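Local coordinates for protein thermoresistant glucokinase (Janibacter sp. HTCC2649, PDB 4EUN) that probably transfers a phosphate from ATP to gluconate, a sugar acid, as a P-loop carbohydrate kinase of the gluconokinase class, at residues Asp127-Ile138 and Ser170-Gln178; Ser109-Arg120 and Gln158-Glu169. All blocks are in the same frame, centred on the assembly; numbering follows the deposited sequence.

Contact 1: residues Asp127-Ile138 and Ser170-Gln178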
loop_
_atom_site.group_PDB
_atom_site.type_symbol
_atom_site.label_atom_id
_atom_site.label_comp_id
_atom_site.label_asym_id
_atom_site.label_seq_id
_atom_site.Cartn_x
_atom_site.Cartn_y
_atom_site.Cartn_z
ATOM N N ASP A 127 -17.646 1.794 1.500
ATOM C CA ASP A 127 -17.963 2.321 0.178
ATOM C C ASP A 127 -17.001 1.728 -0.825
ATOM O O ASP A 127 -15.801 1.677 -0.579
ATOM C CB ASP A 127 -17.834 3.847 0.166
ATOM C CG ASP A 127 -18.765 4.521 1.150
ATOM O OD1 ASP A 127 -19.992 4.272 1.093
ATOM O OD2 ASP A 127 -18.262 5.296 1.989
ATOM N N PHE A 128 -17.522 1.269 -1.962
ATOM C CA PHE A 128 -16.683 0.594 -2.939
ATOM C C PHE A 128 -16.444 1.437 -4.172
ATOM O O PHE A 128 -17.368 2.048 -4.703
ATOM C CB PHE A 128 -17.333 -0.745 -3.344
ATOM C CG PHE A 128 -17.293 -1.765 -2.254
ATOM C CD1 PHE A 128 -18.270 -1.789 -1.265
ATOM C CD2 PHE A 128 -16.240 -2.672 -2.185
ATOM C CE1 PHE A 128 -18.207 -2.717 -0.226
ATOM C CE2 PHE A 128 -16.172 -3.602 -1.158
ATOM C CZ PHE A 128 -17.154 -3.623 -0.179
ATOM N N LEU A 129 -15.192 1.483 -4.615
ATOM C CA LEU A 129 -14.862 2.033 -5.924
ATOM C C LEU A 129 -14.470 0.846 -6.786
ATOM O O LEU A 129 -13.456 0.190 -6.548
ATOM C CB LEU A 129 -13.708 3.035 -5.823
ATOM C CG LEU A 129 -13.891 4.202 -4.851
ATOM C CD1 LEU A 129 -12.599 5.002 -4.774
ATOM C CD2 LEU A 129 -15.049 5.093 -5.270
ATOM N N HIS A 130 -15.294 0.550 -7.779
ATOM C CA HIS A 130 -15.064 -0.616 -8.628
ATOM C C HIS A 130 -14.344 -0.192 -9.912
ATOM O O HIS A 130 -14.951 0.388 -10.811
ATOM C CB HIS A 130 -16.406 -1.277 -8.942
ATOM C CG HIS A 130 -16.325 -2.408 -9.918
ATOM N ND1 HIS A 130 -17.449 -2.926 -10.525
ATOM C CD2 HIS A 130 -15.275 -3.124 -10.384
ATOM C CE1 HIS A 130 -17.092 -3.906 -11.338
ATOM N NE2 HIS A 130 -15.782 -4.046 -11.278
ATOM N N LEU A 131 -13.041 -0.462 -9.968
ATOM C CA LEU A 131 -12.204 -0.061 -11.091
ATOM C C LEU A 131 -12.175 -1.201 -12.093
ATOM O O LEU A 131 -11.745 -2.316 -11.775
ATOM C CB LEU A 131 -10.792 0.255 -10.593
ATOM C CG LEU A 131 -9.765 0.867 -11.547
ATOM C CD1 LEU A 131 -10.175 2.255 -11.992
ATOM C CD2 LEU A 131 -8.439 0.932 -10.829
ATOM N N ASP A 132 -12.646 -0.943 -13.306
ATOM C CA ASP A 132 -12.781 -2.030 -14.247
ATOM C C ASP A 132 -12.880 -1.533 -15.678
ATOM O O ASP A 132 -13.000 -0.336 -15.933
ATOM C CB ASP A 132 -14.010 -2.851 -13.876
ATOM C CG ASP A 132 -13.846 -4.315 -14.186
ATOM O OD1 ASP A 132 -13.000 -4.664 -15.034
ATOM O OD2 ASP A 132 -14.563 -5.127 -13.573
ATOM N N GLY A 133 -12.825 -2.472 -16.609
ATOM C CA GLY A 133 -12.898 -2.138 -18.017
ATOM C C GLY A 133 -12.794 -3.405 -18.827
ATOM O O GLY A 133 -12.775 -4.505 -18.273
ATOM N N PRO A 134 -12.756 -3.264 -20.157
ATOM C CA PRO A 134 -12.675 -4.438 -21.022
ATOM C C PRO A 134 -11.407 -5.240 -20.762
ATOM O O PRO A 134 -10.338 -4.665 -20.571
ATOM C CB PRO A 134 -12.621 -3.829 -22.428
ATOM C CG PRO A 134 -13.225 -2.475 -22.284
ATOM C CD PRO A 134 -12.790 -2.005 -20.919
ATOM N N ALA A 135 -11.527 -6.561 -20.767
ATOM C CA ALA A 135 -10.373 -7.439 -20.574
ATOM C C ALA A 135 -9.183 -7.102 -21.479
ATOM O O ALA A 135 -8.032 -7.178 -21.050
ATOM C CB ALA A 135 -10.777 -8.901 -20.755
ATOM N N GLU A 136 -9.460 -6.729 -22.726
ATOM C CA GLU A 136 -8.390 -6.456 -23.682
ATOM C C GLU A 136 -7.557 -5.237 -23.277
ATOM O O GLU A 136 -6.350 -5.190 -23.532
ATOM C CB GLU A 136 -8.950 -6.285 -25.098
ATOM C CG GLU A 136 -7.886 -6.104 -26.174
ATOM C CD GLU A 136 -6.899 -7.262 -26.243
ATOM O OE1 GLU A 136 -5.742 -7.029 -26.655
ATOM O OE2 GLU A 136 -7.275 -8.403 -25.894
ATOM N N VAL A 137 -8.197 -4.261 -22.639
ATOM C CA VAL A 137 -7.487 -3.067 -22.169
ATOM C C VAL A 137 -6.632 -3.414 -20.964
ATOM O O VAL A 137 -5.498 -2.942 -20.835
ATOM C CB VAL A 137 -8.453 -1.924 -21.805
ATOM C CG1 VAL A 137 -7.678 -0.714 -21.240
ATOM C CG2 VAL A 137 -9.260 -1.514 -23.021
ATOM N N ILE A 138 -7.180 -4.240 -20.081
ATOM C CA ILE A 138 -6.436 -4.700 -18.910
ATOM C C ILE A 138 -5.198 -5.479 -19.348
ATOM O O ILE A 138 -4.098 -5.229 -18.852
ATOM C CB ILE A 138 -7.314 -5.570 -17.977
ATOM C CG1 ILE A 138 -8.477 -4.732 -17.442
ATOM C CG2 ILE A 138 -6.481 -6.123 -16.815
ATOM C CD1 ILE A 138 -9.561 -5.520 -16.734
ATOM N N SER A 170 -23.116 0.199 -1.453
ATOM C CA SER A 170 -22.661 1.559 -1.695
ATOM C C SER A 170 -21.412 1.501 -2.548
ATOM O O SER A 170 -20.363 1.044 -2.096
ATOM C CB SER A 170 -22.353 2.271 -0.384
ATOM O OG SER A 170 -21.745 3.525 -0.620
ATOM N N GLY A 171 -21.518 1.942 -3.793
ATOM C CA GLY A 171 -20.358 1.931 -4.659
ATOM C C GLY A 171 -20.590 2.599 -5.991
ATOM O O GLY A 171 -21.739 2.819 -6.391
ATOM N N ILE A 172 -19.494 2.940 -6.666
ATOM C CA ILE A 172 -19.562 3.400 -8.050
ATOM C C ILE A 172 -18.520 2.693 -8.912
ATOM O O ILE A 172 -17.510 2.202 -8.407
ATOM C CB ILE A 172 -19.329 4.912 -8.171
ATOM C CG1 ILE A 172 -18.009 5.293 -7.509
ATOM C CG2 ILE A 172 -20.517 5.687 -7.608
ATOM C CD1 ILE A 172 -17.486 6.652 -7.933
ATOM N N VAL A 173 -18.783 2.646 -10.216
ATOM C CA VAL A 173 -17.847 2.084 -11.178
ATOM C C VAL A 173 -16.917 3.164 -11.730
ATOM O O VAL A 173 -17.353 4.274 -12.044
ATOM C CB VAL A 173 -18.601 1.387 -12.341
ATOM C CG1 VAL A 173 -17.641 1.002 -13.456
ATOM C CG2 VAL A 173 -19.310 0.160 -11.832
ATOM N N LEU A 174 -15.634 2.834 -11.821
ATOM C CA LEU A 174 -14.635 3.716 -12.421
ATOM C C LEU A 174 -14.066 3.010 -13.653
ATOM O O LEU A 174 -13.417 1.959 -13.533
ATOM C CB LEU A 174 -13.509 4.017 -11.428
ATOM C CG LEU A 174 -13.847 4.652 -10.067
ATOM C CD1 LEU A 174 -12.623 4.749 -9.158
ATOM C CD2 LEU A 174 -14.488 6.017 -10.254
ATOM N N ASP A 175 -14.317 3.573 -14.833
ATOM C CA ASP A 175 -13.849 2.975 -16.080
ATOM C C ASP A 175 -12.362 3.253 -16.254
ATOM O O ASP A 175 -11.966 4.406 -16.427
ATOM C CB ASP A 175 -14.653 3.540 -17.262
ATOM C CG ASP A 175 -14.365 2.834 -18.571
ATOM O OD1 ASP A 175 -13.245 2.314 -18.766
ATOM O OD2 ASP A 175 -15.279 2.801 -19.423
ATOM N N LEU A 176 -11.544 2.200 -16.210
ATOM C CA LEU A 176 -10.086 2.353 -16.193
ATOM C C LEU A 176 -9.513 2.856 -17.515
ATOM O O LEU A 176 -8.309 3.114 -17.619
ATOM C CB LEU A 176 -9.398 1.052 -15.768
ATOM C CG LEU A 176 -9.696 -0.248 -16.527
ATOM C CD1 LEU A 176 -8.951 -0.333 -17.855
ATOM C CD2 LEU A 176 -9.336 -1.433 -15.649
ATOM N N ARG A 177 -10.363 2.984 -18.524
ATOM C CA ARG A 177 -9.941 3.588 -19.780
ATOM C C ARG A 177 -9.779 5.098 -19.629
ATOM O O ARG A 177 -9.142 5.743 -20.462
ATOM C CB ARG A 177 -10.936 3.264 -20.892
ATOM C CG ARG A 177 -10.874 1.817 -21.324
ATOM C CD ARG A 177 -11.995 1.464 -22.276
ATOM N NE ARG A 177 -13.288 1.427 -21.597
ATOM C CZ ARG A 177 -14.416 1.002 -22.159
ATOM N NH1 ARG A 177 -14.412 0.580 -23.408
ATOM N NH2 ARG A 177 -15.543 1.003 -21.465
ATOM N N GLN A 178 -10.359 5.657 -18.567
ATOM C CA GLN A 178 -10.279 7.099 -18.334
ATOM C C GLN A 178 -8.994 7.436 -17.604
ATOM O O GLN A 178 -8.429 6.591 -16.906
ATOM C CB GLN A 178 -11.506 7.611 -17.565
ATOM C CG GLN A 178 -12.799 7.515 -18.378
ATOM C CD GLN A 178 -14.049 7.826 -17.570
ATOM O OE1 GLN A 178 -13.971 8.321 -16.445
ATOM N NE2 GLN A 178 -15.212 7.534 -18.143
#

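Contact 2: residues Ser109-Arg120 and Gln158-Glu169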
loop_
_atom_site.group_PDB
_atom_site.type_symbol
_atom_site.label_atom_id
_atom_site.label_comp_id
_atom_site.label_asym_id
_atom_site.label_seq_id
_atom_site.Cartn_x
_atom_site.Cartn_y
_atom_site.Cartn_z
ATOM N N SER A 109 -8.303 -7.112 -4.752
ATOM C CA SER A 109 -8.547 -7.766 -6.037
ATOM C C SER A 109 -10.042 -8.066 -6.186
ATOM O O SER A 109 -10.873 -7.469 -5.502
ATOM C CB SER A 109 -7.724 -9.046 -6.140
ATOM O OG SER A 109 -7.847 -9.807 -4.956
ATOM N N ALA A 110 -10.397 -8.981 -7.094
ATOM C CA ALA A 110 -11.804 -9.230 -7.409
ATOM C C ALA A 110 -12.580 -9.731 -6.197
ATOM O O ALA A 110 -12.105 -10.596 -5.457
ATOM C CB ALA A 110 -11.921 -10.216 -8.533
ATOM N N LEU A 111 -13.777 -9.193 -5.997
ATOM C CA LEU A 111 -14.611 -9.657 -4.906
ATOM C C LEU A 111 -15.997 -10.061 -5.386
ATOM O O LEU A 111 -16.607 -9.387 -6.231
ATOM C CB LEU A 111 -14.792 -8.555 -3.884
ATOM C CG LEU A 111 -13.526 -7.951 -3.289
ATOM C CD1 LEU A 111 -13.901 -6.726 -2.477
ATOM C CD2 LEU A 111 -12.828 -8.983 -2.435
ATOM N N LYS A 112 -16.490 -11.159 -4.823
ATOM C CA LYS A 112 -17.873 -11.549 -4.955
ATOM C C LYS A 112 -18.714 -10.704 -4.018
ATOM O O LYS A 112 -18.190 -10.145 -3.061
ATOM C CB LYS A 112 -18.026 -13.013 -4.558
ATOM C CG LYS A 112 -17.279 -13.991 -5.447
ATOM C CD LYS A 112 -17.664 -15.424 -5.066
ATOM C CE LYS A 112 -16.882 -16.451 -5.871
ATOM N NZ LYS A 112 -17.329 -17.838 -5.544
ATOM N N ARG A 113 -20.018 -10.637 -4.279
ATOM C CA ARG A 113 -20.953 -9.993 -3.356
ATOM C C ARG A 113 -20.829 -10.515 -1.929
ATOM O O ARG A 113 -20.760 -9.730 -0.983
ATOM C CB ARG A 113 -22.392 -10.192 -3.841
ATOM C CG ARG A 113 -23.448 -9.923 -2.765
ATOM C CD ARG A 113 -23.585 -8.442 -2.541
ATOM N NE ARG A 113 -24.273 -8.108 -1.294
ATOM C CZ ARG A 113 -25.415 -7.436 -1.228
ATOM N NH1 ARG A 113 -26.016 -7.030 -2.340
ATOM N NH2 ARG A 113 -25.954 -7.166 -0.047
ATOM N N THR A 114 -20.801 -11.836 -1.767
ATOM C CA THR A 114 -20.633 -12.429 -0.431
ATOM C C THR A 114 -19.341 -11.984 0.265
ATOM O O THR A 114 -19.305 -11.897 1.494
ATOM C CB THR A 114 -20.651 -13.962 -0.470
ATOM O OG1 THR A 114 -19.658 -14.425 -1.391
ATOM C CG2 THR A 114 -22.019 -14.479 -0.891
ATOM N N TYR A 115 -18.277 -11.742 -0.506
ATOM C CA TYR A 115 -17.024 -11.259 0.077
ATOM C C TYR A 115 -17.220 -9.851 0.618
ATOM O O TYR A 115 -16.712 -9.512 1.695
ATOM C CB TYR A 115 -15.886 -11.210 -0.951
ATOM C CG TYR A 115 -15.494 -12.529 -1.576
ATOM C CD1 TYR A 115 -16.064 -13.734 -1.172
ATOM C CD2 TYR A 115 -14.541 -12.566 -2.584
ATOM C CE1 TYR A 115 -15.696 -14.934 -1.770
ATOM C CE2 TYR A 115 -14.177 -13.754 -3.187
ATOM C CZ TYR A 115 -14.750 -14.934 -2.771
ATOM O OH TYR A 115 -14.374 -16.130 -3.373
ATOM N N ARG A 116 -17.915 -9.019 -0.152
ATOM C CA ARG A 116 -18.194 -7.658 0.290
ATOM C C ARG A 116 -19.075 -7.659 1.535
ATOM O O ARG A 116 -18.916 -6.793 2.391
ATOM C CB ARG A 116 -18.788 -6.816 -0.851
ATOM C CG ARG A 116 -17.843 -6.741 -2.054
ATOM C CD ARG A 116 -18.282 -5.742 -3.119
ATOM N NE ARG A 116 -19.538 -6.100 -3.800
ATOM C CZ ARG A 116 -19.618 -6.752 -4.955
ATOM N NH1 ARG A 116 -18.527 -7.185 -5.569
ATOM N NH2 ARG A 116 -20.805 -6.988 -5.488
ATOM N N ASP A 117 -19.986 -8.628 1.642
ATOM C CA ASP A 117 -20.787 -8.781 2.866
ATOM C C ASP A 117 -19.896 -8.974 4.097
ATOM O O ASP A 117 -20.130 -8.372 5.155
ATOM C CB ASP A 117 -21.751 -9.972 2.752
ATOM C CG ASP A 117 -22.875 -9.740 1.754
ATOM O OD1 ASP A 117 -23.178 -8.575 1.428
ATOM O OD2 ASP A 117 -23.480 -10.742 1.305
ATOM N N VAL A 118 -18.858 -9.798 3.962
ATOM C CA VAL A 118 -17.930 -10.033 5.068
ATOM C C VAL A 118 -17.160 -8.761 5.443
ATOM O O VAL A 118 -17.020 -8.437 6.623
ATOM C CB VAL A 118 -16.937 -11.171 4.750
ATOM C CG1 VAL A 118 -15.919 -11.328 5.868
ATOM C CG2 VAL A 118 -17.685 -12.476 4.522
ATOM N N LEU A 119 -16.679 -8.022 4.442
ATOM C CA LEU A 119 -16.014 -6.741 4.707
ATOM C C LEU A 119 -16.938 -5.807 5.492
ATOM O O LEU A 119 -16.496 -5.115 6.414
ATOM C CB LEU A 119 -15.584 -6.074 3.394
ATOM C CG LEU A 119 -14.521 -6.829 2.590
ATOM C CD1 LEU A 119 -14.151 -6.089 1.311
ATOM C CD2 LEU A 119 -13.274 -7.039 3.431
ATOM N N ARG A 120 -18.225 -5.813 5.149
ATOM C CA ARG A 120 -19.192 -4.933 5.810
ATOM C C ARG A 120 -19.538 -5.363 7.234
ATOM O O ARG A 120 -20.190 -4.618 7.965
ATOM C CB ARG A 120 -20.456 -4.759 4.961
ATOM C CG ARG A 120 -20.285 -3.768 3.803
ATOM C CD ARG A 120 -21.586 -3.552 3.024
ATOM N NE ARG A 120 -21.980 -4.754 2.300
ATOM C CZ ARG A 120 -21.839 -4.919 0.985
ATOM N NH1 ARG A 120 -21.326 -3.954 0.232
ATOM N NH2 ARG A 120 -22.212 -6.056 0.423
ATOM N N GLN A 158 -10.201 -14.118 -12.359
ATOM C CA GLN A 158 -10.502 -12.911 -11.603
ATOM C C GLN A 158 -11.724 -12.196 -12.167
ATOM O O GLN A 158 -12.576 -11.722 -11.417
ATOM C CB GLN A 158 -9.277 -11.984 -11.572
ATOM C CG GLN A 158 -8.219 -12.418 -10.576
ATOM C CD GLN A 158 -8.490 -11.838 -9.201
ATOM O OE1 GLN A 158 -8.472 -10.624 -9.025
ATOM N NE2 GLN A 158 -8.786 -12.704 -8.231
ATOM N N LEU A 159 -11.818 -12.129 -13.493
ATOM C CA LEU A 159 -12.947 -11.452 -14.116
ATOM C C LEU A 159 -14.238 -12.229 -13.863
ATOM O O LEU A 159 -15.319 -11.654 -13.823
ATOM C CB LEU A 159 -12.707 -11.255 -15.612
ATOM C CG LEU A 159 -11.553 -10.315 -15.949
ATOM C CD1 LEU A 159 -11.283 -10.345 -17.440
ATOM C CD2 LEU A 159 -11.861 -8.897 -15.503
ATOM N N ALA A 160 -14.109 -13.538 -13.660
ATOM C CA ALA A 160 -15.260 -14.357 -13.286
ATOM C C ALA A 160 -15.681 -14.142 -11.824
ATOM O O ALA A 160 -16.853 -14.286 -11.485
ATOM C CB ALA A 160 -14.969 -15.821 -13.548
ATOM N N THR A 161 -14.722 -13.790 -10.971
ATOM C CA THR A 161 -14.957 -13.616 -9.530
ATOM C C THR A 161 -15.540 -12.239 -9.206
ATOM O O THR A 161 -16.273 -12.068 -8.228
ATOM C CB THR A 161 -13.630 -13.822 -8.744
ATOM O OG1 THR A 161 -13.167 -15.165 -8.943
ATOM C CG2 THR A 161 -13.806 -13.562 -7.249
ATOM N N LEU A 162 -15.213 -11.264 -10.047
ATOM C CA LEU A 162 -15.612 -9.876 -9.845
ATOM C C LEU A 162 -17.095 -9.682 -10.164
ATOM O O LEU A 162 -17.466 -9.482 -11.324
ATOM C CB LEU A 162 -14.740 -8.973 -10.722
ATOM C CG LEU A 162 -14.765 -7.471 -10.463
ATOM C CD1 LEU A 162 -14.755 -7.244 -9.007
ATOM C CD2 LEU A 162 -13.570 -6.781 -11.082
ATOM N N GLU A 163 -17.935 -9.743 -9.130
ATOM C CA GLU A 163 -19.388 -9.604 -9.280
ATOM C C GLU A 163 -19.800 -8.138 -9.227
ATOM O O GLU A 163 -19.342 -7.395 -8.360
ATOM C CB GLU A 163 -20.127 -10.414 -8.202
ATOM C CG GLU A 163 -19.945 -11.924 -8.370
ATOM C CD GLU A 163 -20.582 -12.758 -7.280
ATOM O OE1 GLU A 163 -21.218 -12.208 -6.347
ATOM O OE2 GLU A 163 -20.442 -14.002 -7.353
ATOM N N ALA A 164 -20.660 -7.727 -10.159
ATOM C CA ALA A 164 -21.120 -6.340 -10.234
ATOM C C ALA A 164 -21.656 -5.852 -8.896
ATOM O O ALA A 164 -22.280 -6.617 -8.142
ATOM C CB ALA A 164 -22.196 -6.198 -11.307
ATOM N N LEU A 165 -21.412 -4.580 -8.591
ATOM C CA LEU A 165 -22.057 -3.981 -7.426
ATOM C C LEU A 165 -23.579 -4.040 -7.586
ATOM O O LEU A 165 -24.122 -3.794 -8.671
ATOM C CB LEU A 165 -21.589 -2.540 -7.217
ATOM C CG LEU A 165 -20.146 -2.401 -6.741
ATOM C CD1 LEU A 165 -19.684 -0.982 -6.947
ATOM C CD2 LEU A 165 -20.036 -2.785 -5.276
ATOM N N GLU A 166 -24.257 -4.389 -6.499
ATOM C CA GLU A 166 -25.703 -4.585 -6.501
ATOM C C GLU A 166 -26.400 -3.373 -5.861
ATOM O O GLU A 166 -25.757 -2.605 -5.133
ATOM C CB GLU A 166 -26.044 -5.921 -5.807
ATOM C CG GLU A 166 -25.353 -7.113 -6.491
ATOM C CD GLU A 166 -25.571 -8.462 -5.807
ATOM O OE1 GLU A 166 -26.288 -8.524 -4.789
ATOM O OE2 GLU A 166 -25.005 -9.466 -6.299
ATOM N N PRO A 167 -27.699 -3.180 -6.154
ATOM C CA PRO A 167 -28.403 -1.960 -5.738
ATOM C C PRO A 167 -28.307 -1.591 -4.258
ATOM O O PRO A 167 -28.281 -0.396 -3.946
ATOM C CB PRO A 167 -29.860 -2.267 -6.097
ATOM C CG PRO A 167 -29.754 -3.137 -7.300
ATOM C CD PRO A 167 -28.511 -3.976 -7.099
ATOM N N ASP A 168 -28.262 -2.575 -3.365
ATOM C CA ASP A 168 -28.268 -2.261 -1.936
ATOM C C ASP A 168 -26.859 -2.031 -1.381
ATOM O O ASP A 168 -26.683 -1.850 -0.174
ATOM C CB ASP A 168 -28.992 -3.345 -1.138
ATOM C CG ASP A 168 -28.384 -4.715 -1.332
ATOM O OD1 ASP A 168 -27.716 -4.937 -2.367
ATOM O OD2 ASP A 168 -28.584 -5.580 -0.451
ATOM N N GLU A 169 -25.865 -2.031 -2.261
ATOM C CA GLU A 169 -24.498 -1.748 -1.844
ATOM C C GLU A 169 -24.152 -0.294 -2.120
ATOM O O GLU A 169 -24.797 0.369 -2.929
ATOM C CB GLU A 169 -23.516 -2.648 -2.591
ATOM C CG GLU A 169 -23.787 -4.126 -2.453
ATOM C CD GLU A 169 -22.707 -4.966 -3.089
ATOM O OE1 GLU A 169 -22.826 -5.289 -4.291
ATOM O OE2 GLU A 169 -21.723 -5.294 -2.401
HETATM O O HOH W 1 -9.550 -11.894 -5.565
HETATM O O HOH W 2 -21.700 -13.613 -4.020
#

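Contact 1: residues Asp127-Ile138 and Ser170-Gln178
Strands 127-132 and 171-175 run parallel, their axes 25° apart and 4.5 Å at closest approach, with F128 N, H130 N and D132 N bonding to S170 O, I172 O and L174 O while F128 O, H130 O and D132 O accept from I172 N, L174 N and L176 N. Where the strands begin, S170 OG donates to D127 OD1 (2.6 Å) on its anti side; D127 OD2 is held by R30. On one face L129 and I172 lie side by side, CD2 against CG1 at 3.7 Å, and L131 CD1 rests on L174 CB at 3.8 Å, the hydrophobic side covered by helices 42-53 and 180-191. This pair forms the 171-175 edge of the five-stranded parallel sheet of a P-loop kinase fold, strand 127-132 lying between 31-35 and 171-175. On the other face V173 CG2 approaches H130 ND1, while H130 NE2 bonds D132 OD2 at 2.8 Å. Past the strands, L176 (chi1 55°, CG between backbone N and carbonyl carbon) sends CD1 to V137 CG1 (3.6 Å) and CD2 to I138 CG1 (3.9 Å). D175 OD1 closes an Asx turn with R177 N, and R177 grips the carboxylate side-on, NE to OD1 and NH2 to OD2; P134 CD lies 3.5 Å above the guanidinium plane.

Contact 2: residues Ser109-Arg120 and Gln158-Glu169
Three arginines of segment 109-120 converge on the acidic turn 166-169. R116, bent at chi3 (-66°), grips E169 side-on with the two groups nearly coplanar: NE meets OE2 at 2.7 Å almost straight, and NH2 reaches the syn lone pair of OE1. R120 comes to the same OE2 end-on with both NH1 and NH2, its plane 85° from the carboxylate, so OE2 accepts three N-H groups, which probably stabilises its negative charge. The E169 carboxylate also lies stacked against R113, the planes 18° apart; R113 NH1 and NH2 each take one oxygen of D168, NH1-OD1 being 2.7 Å, and NH1 makes a weak bond to E166 OE1. D117 OD1 is shared by R113 NE and R120 NH2, while E166 N bonds E169 OE1 and fixes the carboxylate from its own turn. Farther along, R116 NH1 donates to E163 O (2.9 Å), and E163 OE1 receives R113 N at 2.9 Å from above its plane, at the start of helix 113-119. At the far end A110 CB packs on L162 CB (3.8 Å), and Q158 OE1 accepts from A110 N. The arginines and their acidic partners form a salt-bridge network that ties helix 113-119 to the loop leading into strand 171-175.

How the contacts relate
The two contacts lie about 13 Å apart, centre to centre, and their segments alternate along the chain: 109-120, then 127-138, then 158-169, then 170-178. Helix 113-119 leads into strand 127-132, and E169 is followed directly by S170, so the polypeptide passes from contact 2 into contact 1 twice. Contact 1 is the edge of the parallel sheet, and contact 2 lies over the sheet face that carries F128 and H130. There they touch: F128 packs against R116 and R120, and L162 CD2 sits against H130 and D132. L131 of contact 1 and L162 of contact 2 both touch residues of a probable Walker A loop, placing the two contacts beside the presumed nucleotide site.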